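Side-chain contact in hypoxanthine phosphoribosyltransferase (Bacillus anthracis, PDB 4QYI), which probably catalyses the transfer of a phosphoribosyl group from PRPP to hypoxanthine or guanine in purine salvage: residues A[12-15]-A[16-19]. Residues are numbered along the deposited sequence; the frame is centred on the assembly and turned at random.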
ATOM      1  N   LEU A  12      -4.496  -8.421 -20.095  1.00 86.14           N
ATOM      2  CA  LEU A  12      -4.853  -9.797 -19.714  1.00 82.50           C
ATOM      3  C   LEU A  12      -6.094  -9.835 -18.824  1.00 78.42           C
ATOM      4  O   LEU A  12      -6.936 -10.713 -18.976  1.00 77.64           O
ATOM      5  CB  LEU A  12      -3.674 -10.499 -19.038  1.00 82.14           C
ATOM      6  CG  LEU A  12      -3.761 -12.013 -18.761  1.00 84.13           C
ATOM      7  CD1 LEU A  12      -3.663 -12.804 -20.063  1.00 87.35           C
ATOM      8  CD2 LEU A  12      -2.645 -12.428 -17.810  1.00 83.24           C
ATOM      9  N   ILE A  13      -6.196  -8.889 -17.893  1.00 73.12           N
ATOM     10  CA  ILE A  13      -7.338  -8.814 -16.999  1.00 69.70           C
ATOM     11  C   ILE A  13      -7.670  -7.345 -16.905  1.00 68.22           C
ATOM     12  O   ILE A  13      -6.842  -6.545 -16.501  1.00 65.08           O
ATOM     13  CB  ILE A  13      -7.017  -9.353 -15.595  1.00 69.76           C
ATOM     14  CG1 ILE A  13      -6.350 -10.729 -15.695  1.00 72.51           C
ATOM     15  CG2 ILE A  13      -8.288  -9.437 -14.768  1.00 69.26           C
ATOM     16  CD1 ILE A  13      -5.944 -11.304 -14.357  1.00 72.86           C
ATOM     17  N   SER A  14      -8.889  -6.979 -17.278  1.00 68.65           N
ATOM     18  CA  SER A  14      -9.264  -5.582 -17.298  1.00 67.88           C
ATOM     19  C   SER A  14      -9.506  -5.005 -15.923  1.00 66.49           C
ATOM     20  O   SER A  14      -9.681  -5.714 -14.946  1.00 66.05           O
ATOM     21  CB  SER A  14     -10.544  -5.400 -18.119  1.00 70.34           C
ATOM     22  OG  SER A  14     -11.660  -5.938 -17.433  1.00 68.92           O
ATOM     23  N   GLU A  15      -9.535  -3.685 -15.883  1.00 68.21           N
ATOM     24  CA  GLU A  15      -9.821  -2.945 -14.680  1.00 67.69           C
ATOM     25  C   GLU A  15     -11.158  -3.413 -14.084  1.00 68.78           C
ATOM     26  O   GLU A  15     -11.259  -3.687 -12.890  1.00 68.06           O
ATOM     27  CB  GLU A  15      -9.876  -1.461 -15.039  1.00 70.67           C
ATOM     28  CG  GLU A  15     -10.226  -0.531 -13.897  1.00 71.23           C
ATOM     29  CD  GLU A  15     -10.163   0.933 -14.311  1.00 74.43           C
ATOM     30  OE1 GLU A  15      -9.755   1.243 -15.455  1.00 76.88           O
ATOM     31  OE2 GLU A  15     -10.497   1.786 -13.472  1.00 76.50           O
ATOM     32  N   GLU A  16     -12.180  -3.522 -14.926  1.00 71.30           N
ATOM     33  CA  GLU A  16     -13.504  -3.929 -14.462  1.00 73.38           C
ATOM     34  C   GLU A  16     -13.521  -5.391 -13.957  1.00 71.45           C
ATOM     35  O   GLU A  16     -14.196  -5.711 -12.984  1.00 68.70           O
ATOM     36  CB  GLU A  16     -14.533  -3.653 -15.574  1.00 78.43           C
ATOM     37  CG  GLU A  16     -15.988  -3.811 -15.209  1.00 80.97           C
ATOM     38  CD  GLU A  16     -16.521  -5.235 -15.219  1.00 84.75           C
ATOM     39  OE1 GLU A  16     -15.747  -6.198 -15.405  1.00 84.17           O
ATOM     40  OE2 GLU A  16     -17.752  -5.392 -15.065  1.00 87.96           O
ATOM     41  N   GLN A  17     -12.808  -6.280 -14.633  1.00 72.30           N
ATOM     42  CA  GLN A  17     -12.727  -7.663 -14.167  1.00 73.82           C
ATOM     43  C   GLN A  17     -12.060  -7.719 -12.792  1.00 71.14           C
ATOM     44  O   GLN A  17     -12.462  -8.492 -11.928  1.00 68.14           O
ATOM     45  CB  GLN A  17     -11.909  -8.506 -15.121  1.00 76.95           C
ATOM     46  CG  GLN A  17     -12.617  -8.885 -16.391  1.00 82.35           C
ATOM     47  CD  GLN A  17     -11.640  -9.633 -17.269  1.00 86.85           C
ATOM     48  OE1 GLN A  17     -10.724  -9.046 -17.828  1.00 85.74           O
ATOM     49  NE2 GLN A  17     -11.785 -10.946 -17.333  1.00 91.14           N
ATOM     50  N   LEU A  18     -11.029  -6.907 -12.605  1.00 67.01           N
ATOM     51  CA  LEU A  18     -10.332  -6.877 -11.329  1.00 66.33           C
ATOM     52  C   LEU A  18     -11.266  -6.405 -10.238  1.00 66.76           C
ATOM     53  O   LEU A  18     -11.341  -7.033  -9.194  1.00 66.47           O
ATOM     54  CB  LEU A  18      -9.113  -5.972 -11.391  1.00 62.28           C
ATOM     55  CG  LEU A  18      -7.978  -6.531 -12.224  1.00 62.72           C
ATOM     56  CD1 LEU A  18      -6.940  -5.478 -12.580  1.00 61.69           C
ATOM     57  CD2 LEU A  18      -7.352  -7.672 -11.451  1.00 63.07           C
ATOM     58  N   GLN A  19     -11.996  -5.324 -10.484  1.00 67.45           N
ATOM     59  CA  GLN A  19     -12.918  -4.811  -9.475  1.00 71.77           C
ATOM     60  C   GLN A  19     -13.989  -5.839  -9.099  1.00 68.39           C
ATOM     61  O   GLN A  19     -14.295  -6.007  -7.921  1.00 64.93           O
ATOM     62  CB  GLN A  19     -13.581  -3.526  -9.950  1.00 80.01           C
ATOM     63  CG  GLN A  19     -14.442  -2.828  -8.910  1.00 86.83           C
ATOM     64  CD  GLN A  19     -15.423  -1.849  -9.542  1.00 98.87           C
ATOM     65  OE1 GLN A  19     -16.480  -1.554  -8.976  1.00103.40           O
ATOM     66  NE2 GLN A  19     -15.071  -1.331 -10.715  1.00104.69           N
TER
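A capping box closes the N-terminus of helix 15-32, with S14 as N-cap and Q17 as its partner three residues on. Serine suits the N-cap because the N-H groups of the first turn have no earlier helical carbonyl to bond to, and its short side chain can supply the missing acceptor: with chi1 at 71°, OG sits between its own backbone N and carbonyl carbon and accepts from Q17 N at 3.0 Å. In return Q17 OE1 accepts from S14 N at 2.8 Å in an almost straight bond (172° at the hydrogen). Glutamine is long enough for this reach: the chain is extended about CB-CG, and the turn about CG-CD (chi3 -72°) points OE1 back at S14 N. A weak bond from S14 OG to the same OE1 adds a second donor. Regular helical bonding starts at once, L18 N to S14 O at 3.0 Å and Q19 N to E15 O at 3.0 Å. E15, in the first turn, carries a negative charge that probably interacts favourably with the helix dipole. On the buried side, I13 CG2 rests 3.9 Å from L18 CD2, the two side chains crossing at about a right angle, and both residues also touch F148. L12 and I13 both pair with I172, a classic beta bulge at the end of strand 8-13; S14 follows and the helix begins, a capped strand-to-helix junction.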